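Ribosomal RNA small subunit methyltransferase E (Thermotoga maritima, PDB 1Z85) probably methylates N3 of a single uridine in 16S ribosomal RNA, using S-adenosyl-L-methionine as methyl donor. Local coordinates at residues I93-E104 against H124-V135. Residues are numbered along the deposited sequence; the frame is centred on the assembly and turned at random.
Sequences IGRWERTRFLIE and HEISLDKAKIVV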
loop_
_atom_site.group_PDB
_atom_site.type_symbol
_atom_site.label_atom_id
_atom_site.label_comp_id
_atom_site.label_asym_id
_atom_site.label_seq_id
_atom_site.Cartn_x
_atom_site.Cartn_y
_atom_site.Cartn_z
ATOM N N ILE B 93 12.119 15.002 2.836
ATOM C CA ILE B 93 11.436 16.011 3.616
ATOM C C ILE B 93 10.522 16.778 2.662
ATOM O O ILE B 93 10.982 17.562 1.849
ATOM C CB ILE B 93 12.407 16.956 4.318
ATOM C CG1 ILE B 93 13.208 16.192 5.378
ATOM C CG2 ILE B 93 11.669 18.077 4.967
ATOM C CD1 ILE B 93 14.442 16.960 5.907
ATOM N N GLY B 94 9.220 16.467 2.741
ATOM C CA GLY B 94 8.210 17.001 1.818
ATOM C C GLY B 94 6.877 17.186 2.528
ATOM O O GLY B 94 6.845 17.364 3.742
ATOM N N ARG B 95 5.791 17.222 1.778
ATOM C CA ARG B 95 4.486 17.434 2.353
ATOM C C ARG B 95 4.238 16.426 3.426
ATOM O O ARG B 95 4.547 15.209 3.253
ATOM C CB ARG B 95 3.402 17.350 1.272
ATOM C CG ARG B 95 3.426 18.575 0.393
ATOM C CD ARG B 95 2.239 18.647 -0.537
ATOM N NE ARG B 95 2.185 17.496 -1.440
ATOM C CZ ARG B 95 1.228 16.566 -1.394
ATOM N NH1 ARG B 95 0.252 16.659 -0.512
ATOM N NH2 ARG B 95 1.226 15.551 -2.246
ATOM N N TRP B 96 3.668 16.887 4.529
ATOM C CA TRP B 96 3.587 16.042 5.719
ATOM C C TRP B 96 2.854 14.712 5.513
ATOM O O TRP B 96 3.218 13.680 6.049
ATOM C CB TRP B 96 3.002 16.827 6.892
ATOM C CG TRP B 96 2.847 15.968 8.084
ATOM C CD1 TRP B 96 1.669 15.566 8.655
ATOM C CD2 TRP B 96 3.906 15.341 8.825
ATOM N NE1 TRP B 96 1.937 14.743 9.740
ATOM C CE2 TRP B 96 3.299 14.572 9.851
ATOM C CE3 TRP B 96 5.312 15.376 8.737
ATOM C CZ2 TRP B 96 4.050 13.827 10.782
ATOM C CZ3 TRP B 96 6.066 14.619 9.645
ATOM C CH2 TRP B 96 5.431 13.868 10.668
ATOM N N GLU B 97 1.805 14.724 4.729
ATOM C CA GLU B 97 1.008 13.512 4.518
ATOM C C GLU B 97 1.848 12.407 3.811
ATOM O O GLU B 97 1.694 11.188 4.090
ATOM C CB GLU B 97 -0.220 13.899 3.702
ATOM C CG GLU B 97 -0.812 15.346 4.192
ATOM C CD GLU B 97 -0.277 16.656 3.425
ATOM O OE1 GLU B 97 -0.833 17.023 2.351
ATOM O OE2 GLU B 97 0.646 17.368 3.929
ATOM N N ARG B 98 2.754 12.821 2.908
ATOM C CA ARG B 98 3.654 11.867 2.249
ATOM C C ARG B 98 4.701 11.400 3.241
ATOM O O ARG B 98 4.978 10.218 3.299
ATOM C CB ARG B 98 4.351 12.502 1.059
ATOM C CG ARG B 98 3.446 12.633 -0.129
ATOM C CD ARG B 98 4.002 13.580 -1.186
ATOM N NE ARG B 98 5.016 12.953 -2.023
ATOM C CZ ARG B 98 4.783 12.375 -3.200
ATOM N NH1 ARG B 98 3.550 12.247 -3.700
ATOM N NH2 ARG B 98 5.805 11.887 -3.859
ATOM N N THR B 99 5.310 12.351 3.975
ATOM C CA THR B 99 6.380 12.060 4.949
ATOM C C THR B 99 5.890 11.160 6.057
ATOM O O THR B 99 6.546 10.242 6.399
ATOM C CB THR B 99 6.978 13.356 5.511
ATOM O OG1 THR B 99 7.384 14.197 4.428
ATOM C CG2 THR B 99 8.224 13.099 6.309
ATOM N N ARG B 100 4.712 11.411 6.605
ATOM C CA ARG B 100 4.201 10.596 7.683
ATOM C C ARG B 100 3.994 9.164 7.200
ATOM O O ARG B 100 4.352 8.217 7.877
ATOM C CB ARG B 100 2.884 11.204 8.187
ATOM C CG ARG B 100 2.238 10.446 9.344
ATOM C CD ARG B 100 0.763 10.928 9.492
ATOM N NE ARG B 100 -0.178 10.091 10.234
ATOM C CZ ARG B 100 -0.134 9.756 11.536
ATOM N NH1 ARG B 100 0.893 10.096 12.320
ATOM N NH2 ARG B 100 -1.132 9.011 12.048
ATOM N N PHE B 101 3.407 9.027 6.011
ATOM C CA PHE B 101 3.196 7.734 5.326
ATOM C C PHE B 101 4.477 6.938 5.147
ATOM O O PHE B 101 4.537 5.760 5.497
ATOM C CB PHE B 101 2.504 7.935 3.952
ATOM C CG PHE B 101 2.398 6.676 3.151
ATOM C CD1 PHE B 101 1.397 5.755 3.415
ATOM C CD2 PHE B 101 3.333 6.378 2.182
ATOM C CE1 PHE B 101 1.339 4.539 2.696
ATOM C CE2 PHE B 101 3.300 5.200 1.492
ATOM C CZ PHE B 101 2.316 4.262 1.737
ATOM N N LEU B 102 5.528 7.592 4.655
ATOM C CA LEU B 102 6.767 6.897 4.406
ATOM C C LEU B 102 7.424 6.419 5.689
ATOM O O LEU B 102 7.903 5.291 5.759
ATOM C CB LEU B 102 7.749 7.748 3.626
ATOM C CG LEU B 102 7.385 8.068 2.172
ATOM C CD1 LEU B 102 8.372 9.115 1.615
ATOM C CD2 LEU B 102 7.421 6.795 1.346
ATOM N N ILE B 103 7.485 7.290 6.694
ATOM C CA ILE B 103 7.928 6.891 8.010
ATOM C C ILE B 103 7.140 5.710 8.604
ATOM O O ILE B 103 7.722 4.813 9.201
ATOM C CB ILE B 103 7.748 8.040 9.000
ATOM C CG1 ILE B 103 8.591 9.260 8.597
ATOM C CG2 ILE B 103 8.148 7.610 10.398
ATOM C CD1 ILE B 103 8.161 10.531 9.344
ATOM N N GLU B 104 5.825 5.727 8.470
ATOM C CA GLU B 104 4.980 4.642 9.024
ATOM C C GLU B 104 5.287 3.315 8.376
ATOM O O GLU B 104 5.370 2.256 9.029
ATOM C CB GLU B 104 3.497 4.996 8.878
ATOM C CG GLU B 104 2.975 5.922 10.020
ATOM C CD GLU B 104 1.522 6.486 9.868
ATOM O OE1 GLU B 104 0.766 6.148 8.912
ATOM O OE2 GLU B 104 1.181 7.333 10.735
ATOM N N HIS B 124 10.399 22.174 2.131
ATOM C CA HIS B 124 9.850 21.744 3.377
ATOM C C HIS B 124 10.925 21.527 4.426
ATOM O O HIS B 124 12.112 21.565 4.148
ATOM C CB HIS B 124 9.007 20.467 3.228
ATOM C CG HIS B 124 7.707 20.676 2.541
ATOM N ND1 HIS B 124 7.567 20.621 1.165
ATOM C CD2 HIS B 124 6.506 21.043 3.021
ATOM C CE1 HIS B 124 6.312 20.877 0.853
ATOM N NE2 HIS B 124 5.651 21.134 1.954
ATOM N N GLU B 125 10.450 21.391 5.655
ATOM C CA GLU B 125 11.254 21.089 6.822
ATOM C C GLU B 125 10.511 20.012 7.552
ATOM O O GLU B 125 9.305 19.863 7.366
ATOM C CB GLU B 125 11.400 22.309 7.746
ATOM C CG GLU B 125 12.080 23.591 7.153
ATOM C CD GLU B 125 13.622 23.440 6.815
ATOM O OE1 GLU B 125 14.358 22.687 7.478
ATOM O OE2 GLU B 125 14.109 24.105 5.853
ATOM N N ILE B 126 11.220 19.301 8.411
ATOM C CA ILE B 126 10.642 18.320 9.326
ATOM C C ILE B 126 11.090 18.590 10.750
ATOM O O ILE B 126 12.270 18.958 10.993
ATOM C CB ILE B 126 10.973 16.851 8.910
ATOM C CG1 ILE B 126 10.188 15.837 9.740
ATOM C CG2 ILE B 126 12.427 16.520 8.990
ATOM C CD1 ILE B 126 10.233 14.488 9.090
ATOM N N SER B 127 10.152 18.419 11.680
ATOM C CA SER B 127 10.462 18.363 13.116
ATOM C C SER B 127 10.835 16.909 13.494
ATOM O O SER B 127 10.015 15.986 13.396
ATOM C CB SER B 127 9.275 18.792 13.964
ATOM O OG SER B 127 9.515 18.491 15.364
ATOM N N LEU B 128 12.072 16.709 13.899
ATOM C CA LEU B 128 12.544 15.401 14.262
ATOM C C LEU B 128 11.798 14.830 15.449
ATOM O O LEU B 128 11.565 13.640 15.511
ATOM C CB LEU B 128 14.048 15.438 14.528
ATOM C CG LEU B 128 14.808 14.180 14.174
ATOM C CD1 LEU B 128 14.893 14.004 12.658
ATOM C CD2 LEU B 128 16.191 14.216 14.821
ATOM N N ASP B 129 11.336 15.671 16.363
ATOM C CA ASP B 129 10.484 15.181 17.447
ATOM C C ASP B 129 9.131 14.675 16.970
ATOM O O ASP B 129 8.594 13.707 17.528
ATOM C CB ASP B 129 10.302 16.284 18.496
ATOM C CG ASP B 129 11.566 16.505 19.351
ATOM O OD1 ASP B 129 12.592 15.786 19.194
ATOM O OD2 ASP B 129 11.530 17.422 20.190
ATOM N N LYS B 130 8.588 15.295 15.922
ATOM C CA LYS B 130 7.326 14.842 15.353
ATOM C C LYS B 130 7.527 13.514 14.685
ATOM O O LYS B 130 6.695 12.634 14.827
ATOM C CB LYS B 130 6.722 15.870 14.382
ATOM C CG LYS B 130 5.206 15.620 13.984
ATOM C CD LYS B 130 4.584 16.787 13.147
ATOM C CE LYS B 130 4.576 18.158 13.890
ATOM N NZ LYS B 130 5.592 19.226 13.441
ATOM N N ALA B 131 8.631 13.352 13.964
ATOM C CA ALA B 131 8.916 12.105 13.273
ATOM C C ALA B 131 9.053 10.938 14.282
ATOM O O ALA B 131 8.486 9.857 14.091
ATOM C CB ALA B 131 10.147 12.264 12.447
ATOM N N LYS B 132 9.718 11.192 15.391
ATOM C CA LYS B 132 9.779 10.208 16.474
ATOM C C LYS B 132 8.427 9.819 17.052
ATOM O O LYS B 132 8.209 8.670 17.425
ATOM C CB LYS B 132 10.643 10.748 17.604
ATOM C CG LYS B 132 12.134 10.941 17.263
ATOM C CD LYS B 132 12.913 11.445 18.485
ATOM C CE LYS B 132 14.340 11.932 18.112
ATOM N NZ LYS B 132 15.281 10.786 17.934
ATOM N N ILE B 133 7.519 10.764 17.190
ATOM C CA ILE B 133 6.160 10.375 17.588
ATOM C C ILE B 133 5.479 9.456 16.557
ATOM O O ILE B 133 4.715 8.553 16.917
ATOM C CB ILE B 133 5.298 11.626 17.875
ATOM C CG1 ILE B 133 5.827 12.313 19.144
ATOM C CG2 ILE B 133 3.799 11.274 18.068
ATOM C CD1 ILE B 133 5.284 13.685 19.324
ATOM N N VAL B 134 5.718 9.694 15.270
ATOM C CA VAL B 134 5.063 8.905 14.227
ATOM C C VAL B 134 5.639 7.501 14.326
ATOM O O VAL B 134 4.911 6.520 14.251
ATOM C CB VAL B 134 5.334 9.472 12.780
ATOM C CG1 VAL B 134 4.747 8.543 11.726
ATOM C CG2 VAL B 134 4.741 10.846 12.581
ATOM N N VAL B 135 6.961 7.411 14.462
ATOM C CA VAL B 135 7.634 6.120 14.706
ATOM C C VAL B 135 7.116 5.385 15.955
ATOM O O VAL B 135 6.771 4.203 15.925
ATOM C CB VAL B 135 9.161 6.342 14.854
ATOM C CG1 VAL B 135 9.824 5.111 15.459
ATOM C CG2 VAL B 135 9.749 6.718 13.493
HETATM O O HOH W 1 2.396 6.931 13.515
#
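Gly-94 and His-124 bring the two segments to a CA-CA distance of 5.3 Å at one end, and the CA atoms of Glu-104 and Val-135 are 6.4 Å apart at the other; between them helices 96-104 and 128-135 run in broadly the same direction, 9.5 Å apart at closest approach and crossing at -48°. The His-124 ring lies with one face on the backbone of Gly-94 and Arg-95, its CG 3.6 Å from Gly-94 C. Beside it, CG2 of Ile-93 presses on the main chain of Glu-125, while its CD1 meets Ile-126 CG2. The other branch of Ile-126 ends in CD1, 3.7 Å from Thr-99 CG2. With CG anti to the backbone N (chi1 177°), the indole of Trp-96 reaches across to Lys-130 and Val-134. Lys-130 CD makes a CH-pi contact over one face, 4.0 Å from the centroid of the Trp-96 six-membered ring, Arg-100 CB lies against the opposite face, and Val-134 CG2 abuts the edge, 3.5 Å from Trp-96 CZ2. Replacing Trp-96 by an alanine would probably leave the Lys-130 chain without its aromatic support and open a gap beside Val-134 CG2. Val-134 is a knob among Trp-96, Arg-100, Ile-103 and Glu-104. On the sheet side, Phe-116 touches Ile-93, Ile-103, Ile-126 and Ala-131. Helices 96-108 and 128-142 link adjacent parallel strands 87-92, 113-117 and 149-152 as successive beta-alpha-beta crossovers, packed on one side of the sheet in the alpha/beta-knot (SPOUT) methyltransferase domain.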